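Local coordinates for molybdopterin biosynthesis moeA protein (Pyrococcus horikoshii, PDB 1WU2) that probably acts in molybdenum cofactor biosynthesis, where MoeA proteins insert molybdate into molybdopterin, at residues D19-I24 with L315-G320. Numbering follows the deposited sequence.
Sequences DDINEI and LAKMVG
M318, a selenomethionine near the end of helix 300-319, packs against the chain that leaves helix 10-20. CB lies 4.1 Å from N22 O. CG, placed anti to the carbonyl carbon (chi1 -72°), presses on I21 CG2 at a tight 3.4 Å, the two side chains crossing at a slant. SE stays by the same methyl, and the bend at chi3 (107°) brings CE to I24 CD1; C251 and D252 also touch this side chain. The backbone of M318 is held too: I24 N donates to M318 O at 2.9 Å. Here helix 300-319 of the probable molybdopterin-binding domain ends in a Schellman motif, with G320 at positive phi as C-prime, and meets a loop of the MoeA N-terminal region. E23 lays CG 3.4 Å from M318 O, while a water donates to both E23 OE1 and K317 O; E23 OE2 forms salt bridges with K180 and K157. K317 stretches away from its helix toward the end of helix 10-20, and its NZ meets I21 O at 2.7 Å, almost in line with the carbonyl, and also bonds L18 O. Cut back to an alanine here, the side chain would no longer reach I21 O and L18 O, and both carbonyls would probably lose this donor. D19 OD1 is 5.0 Å from K317 NZ, too far for a salt bridge, and D19 pairs instead with K15.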
ATOM      1  N   ASP A  19      -0.863  -4.590  25.131  1.00 30.63           N
ATOM      2  CA  ASP A  19       0.031  -4.937  26.236  1.00 31.03           C
ATOM      3  C   ASP A  19       0.148  -6.459  26.389  1.00 31.35           C
ATOM      4  O   ASP A  19       1.175  -6.961  26.839  1.00 31.45           O
ATOM      5  CB  ASP A  19      -0.457  -4.330  27.562  1.00 31.10           C
ATOM      6  CG  ASP A  19      -0.191  -2.826  27.675  1.00 31.53           C
ATOM      7  OD1 ASP A  19       0.532  -2.244  26.832  1.00 31.59           O
ATOM      8  OD2 ASP A  19      -0.682  -2.140  28.598  1.00 31.95           O
ATOM      9  N   ASP A  20      -0.910  -7.179  26.022  1.00 31.76           N
ATOM     10  CA  ASP A  20      -0.915  -8.644  26.040  1.00 32.26           C
ATOM     11  C   ASP A  20      -0.116  -9.263  24.883  1.00 32.73           C
ATOM     12  O   ASP A  20       0.300 -10.419  24.964  1.00 32.58           O
ATOM     13  CB  ASP A  20      -2.361  -9.161  26.002  1.00 32.31           C
ATOM     14  CG  ASP A  20      -2.491 -10.588  26.508  1.00 32.45           C
ATOM     15  OD1 ASP A  20      -2.074 -10.856  27.651  1.00 33.02           O
ATOM     16  OD2 ASP A  20      -3.011 -11.506  25.839  1.00 32.26           O
ATOM     17  N   ILE A  21       0.086  -8.491  23.815  1.00 33.31           N
ATOM     18  CA  ILE A  21       0.761  -8.961  22.603  1.00 33.85           C
ATOM     19  C   ILE A  21       2.243  -8.579  22.613  1.00 34.27           C
ATOM     20  O   ILE A  21       2.593  -7.415  22.817  1.00 34.38           O
ATOM     21  CB  ILE A  21       0.069  -8.371  21.343  1.00 33.89           C
ATOM     22  CG1 ILE A  21      -1.418  -8.748  21.304  1.00 33.67           C
ATOM     23  CG2 ILE A  21       0.779  -8.827  20.064  1.00 34.22           C
ATOM     24  CD1 ILE A  21      -1.707 -10.201  20.968  1.00 33.53           C
ATOM     25  N   ASN A  22       3.107  -9.565  22.380  1.00 34.80           N
ATOM     26  CA  ASN A  22       4.552  -9.343  22.328  1.00 35.20           C
ATOM     27  C   ASN A  22       5.090  -9.429  20.903  1.00 35.48           C
ATOM     28  O   ASN A  22       4.488 -10.068  20.038  1.00 35.24           O
ATOM     29  CB  ASN A  22       5.274 -10.369  23.203  1.00 35.34           C
ATOM     30  CG  ASN A  22       4.853 -10.294  24.658  1.00 35.51           C
ATOM     31  OD1 ASN A  22       4.893  -9.230  25.274  1.00 35.70           O
ATOM     32  ND2 ASN A  22       4.441 -11.426  25.214  1.00 36.03           N
ATOM     33  N   GLU A  23       6.227  -8.774  20.671  1.00 35.96           N
ATOM     34  CA  GLU A  23       6.939  -8.895  19.406  1.00 36.36           C
ATOM     35  C   GLU A  23       7.491 -10.313  19.280  1.00 36.74           C
ATOM     36  O   GLU A  23       8.217 -10.776  20.157  1.00 36.68           O
ATOM     37  CB  GLU A  23       8.082  -7.876  19.321  1.00 36.38           C
ATOM     38  CG  GLU A  23       8.694  -7.754  17.930  1.00 36.54           C
ATOM     39  CD  GLU A  23       9.724  -6.644  17.828  1.00 36.53           C
ATOM     40  OE1 GLU A  23       9.372  -5.476  18.086  1.00 37.01           O
ATOM     41  OE2 GLU A  23      10.887  -6.939  17.484  1.00 36.28           O
ATOM     42  N   ILE A  24       7.110 -11.007  18.212  1.00 37.25           N
ATOM     43  CA  ILE A  24       7.682 -12.313  17.885  1.00 37.77           C
ATOM     44  C   ILE A  24       9.206 -12.202  17.754  1.00 38.00           C
ATOM     45  O   ILE A  24       9.717 -11.252  17.162  1.00 37.95           O
ATOM     46  CB  ILE A  24       7.028 -12.884  16.589  1.00 37.88           C
ATOM     47  CG1 ILE A  24       5.687 -13.542  16.925  1.00 38.13           C
ATOM     48  CG2 ILE A  24       7.936 -13.899  15.891  1.00 38.30           C
ATOM     49  CD1 ILE A  24       4.817 -13.820  15.714  1.00 38.09           C
ATOM     50  N   LEU A 315      -0.894  -7.161  14.857  1.00 25.50           N
ATOM     51  CA  LEU A 315      -0.003  -7.763  13.866  1.00 25.81           C
ATOM     52  C   LEU A 315       1.246  -6.911  13.636  1.00 26.05           C
ATOM     53  O   LEU A 315       2.352  -7.438  13.527  1.00 25.85           O
ATOM     54  CB  LEU A 315      -0.741  -7.962  12.542  1.00 25.74           C
ATOM     55  CG  LEU A 315      -1.785  -9.078  12.545  1.00 26.11           C
ATOM     56  CD1 LEU A 315      -2.759  -8.902  11.392  1.00 25.98           C
ATOM     57  CD2 LEU A 315      -1.115 -10.446  12.469  1.00 26.47           C
ATOM     58  N   ALA A 316       1.056  -5.596  13.566  1.00 26.37           N
ATOM     59  CA  ALA A 316       2.160  -4.658  13.387  1.00 26.59           C
ATOM     60  C   ALA A 316       3.111  -4.682  14.580  1.00 26.77           C
ATOM     61  O   ALA A 316       4.317  -4.573  14.411  1.00 26.85           O
ATOM     62  CB  ALA A 316       1.628  -3.247  13.162  1.00 26.64           C
ATOM     63  N   LYS A 317       2.566  -4.832  15.782  1.00 27.16           N
ATOM     64  CA  LYS A 317       3.380  -4.923  16.993  1.00 27.45           C
ATOM     65  C   LYS A 317       4.201  -6.213  17.031  1.00 28.15           C
ATOM     66  O   LYS A 317       5.319  -6.224  17.544  1.00 28.22           O
ATOM     67  CB  LYS A 317       2.502  -4.832  18.247  1.00 27.31           C
ATOM     68  CG  LYS A 317       3.243  -4.304  19.472  1.00 26.63           C
ATOM     69  CD  LYS A 317       2.739  -4.917  20.758  1.00 25.63           C
ATOM     70  CE  LYS A 317       3.622  -4.529  21.931  1.00 25.42           C
ATOM     71  NZ  LYS A 317       2.931  -4.749  23.222  1.00 25.20           N
HETATM   72  N   MSE A 318       3.646  -7.287  16.474  1.00 28.98           N
HETATM   73  CA  MSE A 318       4.282  -8.606  16.502  1.00 29.71           C
HETATM   74  C   MSE A 318       5.524  -8.673  15.603  1.00 29.55           C
HETATM   75  O   MSE A 318       6.478  -9.378  15.918  1.00 29.57           O
HETATM   76  CB  MSE A 318       3.274  -9.698  16.113  1.00 30.26           C
HETATM   77  CG  MSE A 318       2.230  -9.966  17.187  1.00 32.68           C
HETATM   78 SE   MSE A 318       0.861 -11.274  16.667  1.00 40.07          SE
HETATM   79  CE  MSE A 318       1.470 -12.718  17.755  1.00 38.51           C
ATOM     80  N   VAL A 319       5.513  -7.936  14.495  1.00 29.45           N
ATOM     81  CA  VAL A 319       6.677  -7.846  13.609  1.00 29.29           C
ATOM     82  C   VAL A 319       7.469  -6.542  13.802  1.00 29.23           C
ATOM     83  O   VAL A 319       8.497  -6.335  13.156  1.00 29.27           O
ATOM     84  CB  VAL A 319       6.273  -7.986  12.120  1.00 29.41           C
ATOM     85  CG1 VAL A 319       5.604  -9.331  11.872  1.00 29.51           C
ATOM     86  CG2 VAL A 319       5.367  -6.832  11.668  1.00 29.26           C
ATOM     87  N   GLY A 320       6.997  -5.674  14.693  1.00 29.03           N
ATOM     88  CA  GLY A 320       7.614  -4.376  14.912  1.00 28.95           C
ATOM     89  C   GLY A 320       7.563  -3.458  13.701  1.00 28.86           C
ATOM     90  O   GLY A 320       8.475  -2.659  13.491  1.00 28.78           O
TER
HETATM   91  O   HOH W   1       6.742  -4.272  18.222  1.00 24.02           O